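Local coordinates for fibronectin-binding protein BBK32 (Borrelia burgdorferi, PDB 6N1L), which binds fibronectin and carries a complement inhibitory domain that blocks the classical pathway, probably by binding the protease C1r, at residues A[64-69]-A[114-119]; A[100-105]-A[141-146]. All blocks are in the same frame, centred on the assembly; numbering follows the deposited sequence.

Contact 1. Residues A[64-69]-A[114-119]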
loop_
_atom_site.group_PDB
_atom_site.type_symbol
_atom_site.label_atom_id
_atom_site.label_comp_id
_atom_site.label_asym_id
_atom_site.label_seq_id
_atom_site.Cartn_x
_atom_site.Cartn_y
_atom_site.Cartn_z
ATOM N N PHE A 64 -14.131 -6.161 -8.111
ATOM C CA PHE A 64 -12.884 -6.039 -7.357
ATOM C C PHE A 64 -12.297 -7.427 -7.106
ATOM O O PHE A 64 -13.010 -8.344 -6.687
ATOM C CB PHE A 64 -13.147 -5.308 -6.032
ATOM C CG PHE A 64 -13.528 -3.863 -6.204
ATOM C CD1 PHE A 64 -14.852 -3.491 -6.408
ATOM C CD2 PHE A 64 -12.553 -2.866 -6.198
ATOM C CE1 PHE A 64 -15.193 -2.161 -6.580
ATOM C CE2 PHE A 64 -12.889 -1.529 -6.375
ATOM C CZ PHE A 64 -14.216 -1.175 -6.576
ATOM N N THR A 65 -10.986 -7.582 -7.341
ATOM C CA THR A 65 -10.346 -8.891 -7.247
ATOM C C THR A 65 -9.277 -8.921 -6.163
ATOM O O THR A 65 -8.594 -7.923 -5.899
ATOM C CB THR A 65 -9.706 -9.311 -8.583
ATOM O OG1 THR A 65 -8.641 -8.415 -8.935
ATOM C CG2 THR A 65 -10.741 -9.299 -9.701
ATOM N N LYS A 66 -9.137 -10.096 -5.542
ATOM C CA LYS A 66 -8.001 -10.345 -4.664
ATOM C C LYS A 66 -6.692 -10.332 -5.438
ATOM O O LYS A 66 -5.656 -9.924 -4.896
ATOM C CB LYS A 66 -8.176 -11.677 -3.939
ATOM C CG LYS A 66 -7.021 -12.014 -3.008
ATOM C CD LYS A 66 -7.404 -13.104 -2.056
ATOM C CE LYS A 66 -7.061 -12.706 -0.646
ATOM N NZ LYS A 66 -7.794 -13.523 0.340
ATOM N N GLU A 67 -6.721 -10.779 -6.700
ATOM C CA GLU A 67 -5.536 -10.702 -7.548
ATOM C C GLU A 67 -5.029 -9.270 -7.665
ATOM O O GLU A 67 -3.819 -9.024 -7.592
ATOM C CB GLU A 67 -5.848 -11.272 -8.934
ATOM C CG GLU A 67 -5.965 -12.796 -8.975
ATOM C CD GLU A 67 -7.363 -13.309 -8.631
ATOM O OE1 GLU A 67 -8.222 -12.510 -8.191
ATOM O OE2 GLU A 67 -7.603 -14.526 -8.806
ATOM N N ASP A 68 -5.940 -8.309 -7.852
ATOM C CA ASP A 68 -5.538 -6.915 -7.990
ATOM C C ASP A 68 -4.928 -6.389 -6.693
ATOM O O ASP A 68 -3.939 -5.640 -6.719
ATOM C CB ASP A 68 -6.740 -6.072 -8.408
ATOM C CG ASP A 68 -6.455 -4.590 -8.411
ATOM O OD1 ASP A 68 -5.639 -4.131 -9.246
ATOM O OD2 ASP A 68 -7.063 -3.873 -7.577
ATOM N N LEU A 69 -5.519 -6.753 -5.553
ATOM C CA LEU A 69 -4.941 -6.362 -4.268
ATOM C C LEU A 69 -3.555 -6.973 -4.096
ATOM O O LEU A 69 -2.616 -6.302 -3.633
ATOM C CB LEU A 69 -5.867 -6.776 -3.123
ATOM C CG LEU A 69 -5.358 -6.567 -1.687
ATOM C CD1 LEU A 69 -5.063 -5.093 -1.444
ATOM C CD2 LEU A 69 -6.320 -7.100 -0.628
ATOM N N ALA A 114 0.926 -11.834 4.045
ATOM C CA ALA A 114 0.513 -13.080 4.679
ATOM C C ALA A 114 -0.895 -12.968 5.254
ATOM O O ALA A 114 -1.675 -13.925 5.171
ATOM C CB ALA A 114 1.514 -13.466 5.769
ATOM N N LYS A 115 -1.235 -11.814 5.847
ATOM C CA LYS A 115 -2.582 -11.608 6.379
ATOM C C LYS A 115 -3.624 -11.653 5.271
ATOM O O LYS A 115 -4.714 -12.204 5.460
ATOM C CB LYS A 115 -2.673 -10.274 7.125
ATOM C CG LYS A 115 -2.094 -10.277 8.523
ATOM C CD LYS A 115 -2.237 -8.909 9.179
ATOM C CE LYS A 115 -1.694 -8.918 10.594
ATOM N NZ LYS A 115 -1.676 -7.552 11.174
ATOM N N ILE A 116 -3.311 -11.072 4.110
ATOM C CA ILE A 116 -4.243 -11.074 2.984
ATOM C C ILE A 116 -4.503 -12.494 2.501
ATOM O O ILE A 116 -5.617 -12.821 2.073
ATOM C CB ILE A 116 -3.693 -10.183 1.851
ATOM C CG1 ILE A 116 -3.778 -8.711 2.246
ATOM C CG2 ILE A 116 -4.419 -10.427 0.534
ATOM C CD1 ILE A 116 -2.995 -7.827 1.319
ATOM N N LYS A 117 -3.491 -13.363 2.571
ATOM C CA LYS A 117 -3.655 -14.735 2.098
ATOM C C LYS A 117 -4.638 -15.518 2.961
ATOM O O LYS A 117 -5.404 -16.337 2.441
ATOM C CB LYS A 117 -2.299 -15.435 2.059
ATOM C CG LYS A 117 -1.523 -15.162 0.798
ATOM C CD LYS A 117 -0.091 -15.651 0.915
ATOM C CE LYS A 117 0.680 -15.345 -0.359
ATOM N NZ LYS A 117 2.141 -15.545 -0.168
ATOM N N GLU A 118 -4.656 -15.269 4.269
ATOM C CA GLU A 118 -5.498 -16.034 5.181
ATOM C C GLU A 118 -6.940 -15.513 5.260
ATOM O O GLU A 118 -7.680 -15.922 6.167
ATOM C CB GLU A 118 -4.867 -16.067 6.578
ATOM C CG GLU A 118 -4.971 -14.767 7.371
ATOM C CD GLU A 118 -4.013 -14.726 8.558
ATOM O OE1 GLU A 118 -3.059 -15.538 8.586
ATOM O OE2 GLU A 118 -4.202 -13.879 9.459
ATOM N N GLN A 119 -7.362 -14.651 4.337
ATOM C CA GLN A 119 -8.705 -14.076 4.335
ATOM C C GLN A 119 -9.386 -14.437 3.020
ATOM O O GLN A 119 -9.016 -13.924 1.962
ATOM C CB GLN A 119 -8.659 -12.557 4.516
ATOM C CG GLN A 119 -8.287 -12.095 5.915
ATOM C CD GLN A 119 -9.398 -12.305 6.927
ATOM O OE1 GLN A 119 -10.498 -12.732 6.575
ATOM N NE2 GLN A 119 -9.114 -12.004 8.196
#

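Contact 2. Residues A[100-105]-A[141-146]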
loop_
_atom_site.group_PDB
_atom_site.type_symbol
_atom_site.label_atom_id
_atom_site.label_comp_id
_atom_site.label_asym_id
_atom_site.label_seq_id
_atom_site.Cartn_x
_atom_site.Cartn_y
_atom_site.Cartn_z
ATOM N N ARG A 100 17.148 1.895 8.285
ATOM C CA ARG A 100 16.570 1.045 9.314
ATOM C C ARG A 100 15.044 1.087 9.282
ATOM O O ARG A 100 14.384 0.057 9.462
ATOM C CB ARG A 100 17.108 1.458 10.685
ATOM C CG ARG A 100 18.587 1.124 10.844
ATOM C CD ARG A 100 19.063 1.357 12.287
ATOM N NE ARG A 100 19.133 2.782 12.607
ATOM C CZ ARG A 100 20.200 3.545 12.396
ATOM N NH1 ARG A 100 21.300 3.026 11.862
ATOM N NH2 ARG A 100 20.169 4.831 12.718
ATOM N N LYS A 101 14.465 2.265 9.048
ATOM C CA LYS A 101 13.008 2.347 8.969
ATOM C C LYS A 101 12.480 1.562 7.773
ATOM O O LYS A 101 11.457 0.881 7.873
ATOM C CB LYS A 101 12.568 3.805 8.880
ATOM C CG LYS A 101 12.856 4.625 10.135
ATOM C CD LYS A 101 12.451 6.088 9.949
ATOM C CE LYS A 101 10.945 6.242 9.754
ATOM N NZ LYS A 101 10.156 5.582 10.843
ATOM N N LEU A 102 13.175 1.645 6.639
ATOM C CA LEU A 102 12.740 0.936 5.442
ATOM C C LEU A 102 12.780 -0.576 5.637
ATOM O O LEU A 102 11.892 -1.290 5.167
ATOM C CB LEU A 102 13.614 1.362 4.256
ATOM C CG LEU A 102 13.435 2.793 3.758
ATOM C CD1 LEU A 102 14.527 3.148 2.785
ATOM C CD2 LEU A 102 12.084 2.960 3.061
ATOM N N GLU A 103 13.803 -1.092 6.319
ATOM C CA GLU A 103 13.830 -2.525 6.591
ATOM C C GLU A 103 12.672 -2.941 7.491
ATOM O O GLU A 103 12.080 -4.010 7.297
ATOM C CB GLU A 103 15.168 -2.919 7.212
ATOM C CG GLU A 103 16.292 -2.838 6.218
ATOM C CD GLU A 103 17.508 -3.654 6.624
ATOM O OE1 GLU A 103 18.036 -3.394 7.728
ATOM O OE2 GLU A 103 17.926 -4.543 5.834
ATOM N N ASN A 104 12.329 -2.106 8.473
ATOM C CA ASN A 104 11.173 -2.401 9.311
ATOM C C ASN A 104 9.905 -2.441 8.474
ATOM O O ASN A 104 9.047 -3.314 8.663
ATOM C CB ASN A 104 11.030 -1.353 10.409
ATOM C CG ASN A 104 12.088 -1.483 11.485
ATOM O OD1 ASN A 104 12.580 -2.576 11.755
ATOM N ND2 ASN A 104 12.438 -0.364 12.107
ATOM N N ILE A 105 9.787 -1.516 7.524
ATOM C CA ILE A 105 8.595 -1.453 6.682
ATOM C C ILE A 105 8.531 -2.648 5.739
ATOM O O ILE A 105 7.456 -3.215 5.509
ATOM C CB ILE A 105 8.583 -0.120 5.923
ATOM C CG1 ILE A 105 8.197 1.012 6.880
ATOM C CG2 ILE A 105 7.691 -0.182 4.666
ATOM C CD1 ILE A 105 8.589 2.370 6.387
ATOM N N LYS A 141 6.676 8.824 4.525
ATOM C CA LYS A 141 6.818 10.270 4.400
ATOM C C LYS A 141 7.911 10.793 5.327
ATOM O O LYS A 141 8.658 11.709 4.961
ATOM C CB LYS A 141 5.480 10.954 4.693
ATOM C CG LYS A 141 4.483 10.865 3.541
ATOM C CD LYS A 141 3.070 11.227 3.997
ATOM C CE LYS A 141 2.046 10.953 2.912
ATOM N NZ LYS A 141 2.151 11.916 1.777
ATOM N N GLU A 142 8.012 10.226 6.532
ATOM C CA GLU A 142 9.124 10.554 7.424
ATOM C C GLU A 142 10.464 10.208 6.788
ATOM O O GLU A 142 11.421 10.990 6.871
ATOM C CB GLU A 142 8.963 9.818 8.747
ATOM C CG GLU A 142 8.112 10.563 9.750
ATOM C CD GLU A 142 7.258 9.649 10.607
ATOM O OE1 GLU A 142 7.768 8.608 11.086
ATOM O OE2 GLU A 142 6.066 9.979 10.805
ATOM N N VAL A 143 10.554 9.029 6.162
ATOM C CA VAL A 143 11.789 8.617 5.499
ATOM C C VAL A 143 12.217 9.662 4.482
ATOM O O VAL A 143 13.394 10.043 4.412
ATOM C CB VAL A 143 11.607 7.234 4.842
ATOM C CG1 VAL A 143 12.656 7.013 3.758
ATOM C CG2 VAL A 143 11.646 6.133 5.890
ATOM N N GLN A 144 11.263 10.152 3.686
ATOM C CA GLN A 144 11.579 11.158 2.683
ATOM C C GLN A 144 12.165 12.413 3.312
ATOM O O GLN A 144 13.074 13.023 2.738
ATOM C CB GLN A 144 10.330 11.497 1.871
ATOM C CG GLN A 144 9.867 10.376 0.949
ATOM C CD GLN A 144 10.801 10.149 -0.238
ATOM O OE1 GLN A 144 12.021 10.022 -0.082
ATOM N NE2 GLN A 144 10.230 10.096 -1.431
ATOM N N GLY A 145 11.679 12.802 4.488
ATOM C CA GLY A 145 12.233 13.976 5.144
ATOM C C GLY A 145 13.614 13.737 5.711
ATOM O O GLY A 145 14.464 14.636 5.709
ATOM N N ILE A 146 13.864 12.522 6.213
ATOM C CA ILE A 146 15.129 12.193 6.859
ATOM C C ILE A 146 16.299 12.283 5.887
ATOM O O ILE A 146 17.430 12.579 6.294
ATOM C CB ILE A 146 15.017 10.796 7.510
ATOM C CG1 ILE A 146 14.147 10.875 8.765
ATOM C CG2 ILE A 146 16.387 10.220 7.845
ATOM C CD1 ILE A 146 13.955 9.553 9.473
HETATM O O HOH W 1 7.280 5.999 12.032
#

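Contact 1. Residues A[64-69]-A[114-119]
Leu69 and Ile116 meet tip to tip and form the apolar part of this contact. The branch CD2 of Leu69 comes within 3.9 Å of CD1 of Ile116. CD2 of Leu69 also lies 4.0 Å from CG2 of Ile116, so it touches both methyl groups of the isoleucine. The first torsion of Leu69 places CG opposite the backbone N (chi1 174°) and carries the branched end across to Ile116.

Lys66 adds the polar part of the contact. CE of Lys66 packs 3.7 Å from CG2 of Ile116, and the chain bends at chi3 (-130°) before it ends near the last turn of helix 93-117. As modelled, NZ of Lys66 is placed to donate to the carbonyl O of Ile116 at 2.9 Å, but this bond is doubtful. The model also brings NZ too close to the carbonyl O of Gln119, and that approach cannot be read as a bond. If NZ is near its modelled place, its charge would suit the C-terminal end of helix 93-117. That helix stops here, with Glu118 the first residue to leave the helical conformation.

Behind Lys66, Thr65 is the N-cap of helix 66-87. OG1 of Thr65 accepts from N of Asp68 at 2.9 Å, which ties down the first turn that carries Lys66.

The start of helix 66-87 is thus joined to the end of helix 93-117. Helix 122-147 lies next to both, with Tyr126 against Leu69 and Ile129 against Ile116. Ile30 of helix 9-44 also touches Leu69, while Phe73, farther along helix 66-87, packs on Ile116.

Contact 2. Residues A[100-105]-A[141-146]
Val143 packs against both Lys101 and Leu102 and is the centre of the tight part of this contact. CG2 of Val143 lies 3.9 Å from CB of Lys101 and equally near CE, so the lysine chain curves around this methyl. The two side chains run past each other in opposite directions. On the other branch, CG1 of Val143 faces CD2 of Leu102 at 4.2 Å, the two side chains meeting at a slant. The valine puts CG1 opposite its backbone N (chi1 160°), and this turns one methyl to each neighbour. Farther along the lysine chain, CD of Lys101 meets CD1 of Ile146 at 3.8 Å. The aliphatic part of Lys101 therefore lies over Val143 and Ile146.

The other side is polar and loose. Bends at chi3 (64°) and chi4 carry the end of Lys101 toward Glu142, whose side chain crosses it at about a right angle. Here NZ of Lys101 and OE1 of Glu142 form a long salt bridge of 3.9 Å. A water fills in for direct hydrogen bonding. It accepts from NZ of Lys101 at 3.1 Å and donates to OE1 of Glu142 at 2.8 Å. Glu142 is exposed, so solvent probably weakens the attraction between the charges.

Leu102 marks the inner side. It also touches Val16 and Val20 of helix 9-44 and Val84 of helix 66-87, and so reaches the common core. The two short helix segments run nearly antiparallel, with a signed crossing angle of -160°. Helices 93-117 and 122-147 follow one another in the chain. The arrangement is that of a helical hairpin within an antiparallel helical bundle, with an apolar interior and a charged pair at the solvent edge.

Contacts 1 and 2 share helix 93-117 and lie on opposite sides of the centre of the chain. Their centres are 25 Å apart, and their nearest atoms are about 11 Å apart without touching. Along the chain the segments alternate: 64-69, 100-105, 114-119, 141-146. Contact 2 joins the first half of helix 93-117 to the late part of helix 122-147. Contact 1 joins the C-terminal end of helix 93-117 to the first turn of helix 66-87. One helix is thus attached to a different partner at each of two levels. The interleaved order ties three successive long helices together in this all-helical complement inhibitory domain.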